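Local atomic coordinates of LIM domain only protein 7 (Homo sapiens, PDB entry 2EAQ), a protein that carries a PDZ domain that probably binds the C-terminal tails of partner proteins, alongside the LIM domain for which it is named. Residues I7-T12 with L81-R86. Residues are numbered along the deposited sequence; the frame is centred on the assembly and turned at random.
Sequences ISINQT and LVMDVR
Ile9 and Met83 meet on the buried face of two antiparallel strands, the first and last of this PDZ domain. Ile9 CD1 lies 3.5 Å from Met83 SD, the two side chains crossing at a slant. With CG1 beside its own backbone N (chi1 -45°), Ile9 reaches across to the sulfur, while Phe19, from a loop, packs on Ile9 and Leu81. Next along, Ile7 CD1 touches Val85 CG2 at 3.9 Å, nearly at right angles, and Leu81 turns from the same face toward Met72 and Ala75 of helix 65-78.

Two hydrogen-bonded pairs join the backbones. Ile7 and Met83 bond in both directions, and Ile9 and Leu81 do the same, with Ile9 N 2.9 Å from Leu81 O.

The other face, with Ser8 and Val82, is more open. There Ser8 OG comes no nearer than 4.1 Å to Val82 CG2; within the strand, Asn10 ND2 makes a weak bond to Ser8 OG, and Asn10 OD1 bonds to His80. Between 7-12 and 81-86, four backbone bonds and one apolar face do the holding, while polar groups are tied within or beside the strands, as in the salt bridge from Asp84 to Arg6 of strand 2-10.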
loop_
_atom_site.group_PDB
_atom_site.type_symbol
_atom_site.label_atom_id
_atom_site.label_comp_id
_atom_site.label_asym_id
_atom_site.label_seq_id
_atom_site.Cartn_x
_atom_site.Cartn_y
_atom_site.Cartn_z
ATOM N N ILE A 7 -4.314 -1.265 7.562
ATOM C CA ILE A 7 -3.599 -0.040 7.909
ATOM C C ILE A 7 -4.205 1.126 7.150
ATOM O O ILE A 7 -4.303 1.078 5.924
ATOM C CB ILE A 7 -2.128 -0.187 7.561
ATOM C CG1 ILE A 7 -1.524 -1.376 8.322
ATOM C CG2 ILE A 7 -1.360 1.137 7.885
ATOM C CD1 ILE A 7 0.021 -1.572 8.056
ATOM N N SER A 8 -4.632 2.164 7.855
ATOM C CA SER A 8 -5.239 3.320 7.227
ATOM C C SER A 8 -4.219 4.428 7.074
ATOM O O SER A 8 -3.542 4.778 8.025
ATOM C CB SER A 8 -6.383 3.792 8.110
ATOM O OG SER A 8 -7.088 4.830 7.347
ATOM N N ILE A 9 -4.090 4.917 5.845
ATOM C CA ILE A 9 -3.108 5.980 5.488
ATOM C C ILE A 9 -3.935 7.074 4.823
ATOM O O ILE A 9 -4.819 6.783 4.023
ATOM C CB ILE A 9 -1.979 5.453 4.524
ATOM C CG1 ILE A 9 -1.495 4.098 5.054
ATOM C CG2 ILE A 9 -0.862 6.482 4.445
ATOM C CD1 ILE A 9 -0.365 3.496 4.231
ATOM N N ASN A 10 -3.674 8.328 5.163
ATOM C CA ASN A 10 -4.482 9.454 4.641
ATOM C C ASN A 10 -3.650 10.660 4.368
ATOM O O ASN A 10 -2.723 10.942 5.140
ATOM C CB ASN A 10 -5.549 9.863 5.665
ATOM C CG ASN A 10 -6.477 8.729 6.004
ATOM O OD1 ASN A 10 -7.456 8.482 5.305
ATOM N ND2 ASN A 10 -6.162 8.000 7.057
ATOM N N GLN A 11 -3.931 11.372 3.270
ATOM C CA GLN A 11 -3.236 12.631 2.995
ATOM C C GLN A 11 -4.178 13.502 2.188
ATOM O O GLN A 11 -5.289 13.078 1.885
ATOM C CB GLN A 11 -1.878 12.370 2.292
ATOM C CG GLN A 11 -2.025 11.756 0.907
ATOM C CD GLN A 11 -0.742 11.538 0.210
ATOM O OE1 GLN A 11 -0.731 11.579 -1.040
ATOM N NE2 GLN A 11 0.298 11.370 0.911
ATOM N N THR A 12 -3.766 14.725 1.900
ATOM C CA THR A 12 -4.676 15.631 1.179
ATOM C C THR A 12 -5.091 15.084 -0.162
ATOM O O THR A 12 -4.249 14.564 -0.898
ATOM C CB THR A 12 -3.960 16.922 0.941
ATOM O OG1 THR A 12 -3.506 17.397 2.210
ATOM C CG2 THR A 12 -4.939 17.982 0.432
ATOM N N LEU A 81 -6.087 5.608 1.711
ATOM C CA LEU A 81 -5.576 4.309 1.376
ATOM C C LEU A 81 -5.737 3.370 2.570
ATOM O O LEU A 81 -4.997 3.496 3.533
ATOM C CB LEU A 81 -4.118 4.538 0.985
ATOM C CG LEU A 81 -3.334 3.417 0.386
ATOM C CD1 LEU A 81 -3.973 2.888 -0.896
ATOM C CD2 LEU A 81 -1.932 4.004 0.126
ATOM N N VAL A 82 -6.689 2.444 2.499
ATOM C CA VAL A 82 -6.917 1.452 3.559
ATOM C C VAL A 82 -6.296 0.166 2.999
ATOM O O VAL A 82 -6.855 -0.435 2.059
ATOM C CB VAL A 82 -8.405 1.264 3.863
ATOM C CG1 VAL A 82 -8.643 0.164 4.919
ATOM C CG2 VAL A 82 -8.969 2.542 4.482
ATOM N N MET A 83 -5.180 -0.238 3.590
ATOM C CA MET A 83 -4.410 -1.375 3.074
ATOM C C MET A 83 -4.560 -2.623 3.858
ATOM O O MET A 83 -4.431 -2.562 5.087
ATOM C CB MET A 83 -2.923 -1.019 3.065
ATOM C CG MET A 83 -2.520 0.372 2.450
ATOM S SD MET A 83 -0.664 0.605 2.267
ATOM C CE MET A 83 -0.283 -1.212 2.200
ATOM N N ASP A 84 -4.864 -3.726 3.221
ATOM C CA ASP A 84 -4.879 -4.995 3.956
ATOM C C ASP A 84 -3.512 -5.608 3.708
ATOM O O ASP A 84 -3.117 -5.740 2.533
ATOM C CB ASP A 84 -5.975 -5.912 3.436
ATOM C CG ASP A 84 -7.328 -5.486 3.875
ATOM O OD1 ASP A 84 -7.394 -4.591 4.703
ATOM O OD2 ASP A 84 -8.308 -6.072 3.405
ATOM N N VAL A 85 -2.737 -5.852 4.746
ATOM C CA VAL A 85 -1.423 -6.422 4.634
ATOM C C VAL A 85 -1.258 -7.644 5.492
ATOM O O VAL A 85 -2.040 -7.923 6.410
ATOM C CB VAL A 85 -0.286 -5.374 4.990
ATOM C CG1 VAL A 85 -0.498 -4.061 4.226
ATOM C CG2 VAL A 85 -0.213 -5.116 6.457
ATOM N N ARG A 86 -0.224 -8.401 5.192
ATOM C CA ARG A 86 0.169 -9.601 5.947
ATOM C C ARG A 86 1.594 -9.312 6.382
ATOM O O ARG A 86 2.500 -9.090 5.562
ATOM C CB ARG A 86 0.116 -10.821 5.031
ATOM C CG ARG A 86 0.486 -12.109 5.696
ATOM C CD ARG A 86 -0.174 -13.270 4.968
ATOM N NE ARG A 86 -1.473 -12.833 4.476
ATOM C CZ ARG A 86 -2.562 -13.582 4.378
ATOM N NH1 ARG A 86 -2.535 -14.849 4.751
ATOM N NH2 ARG A 86 -3.678 -13.057 3.873
#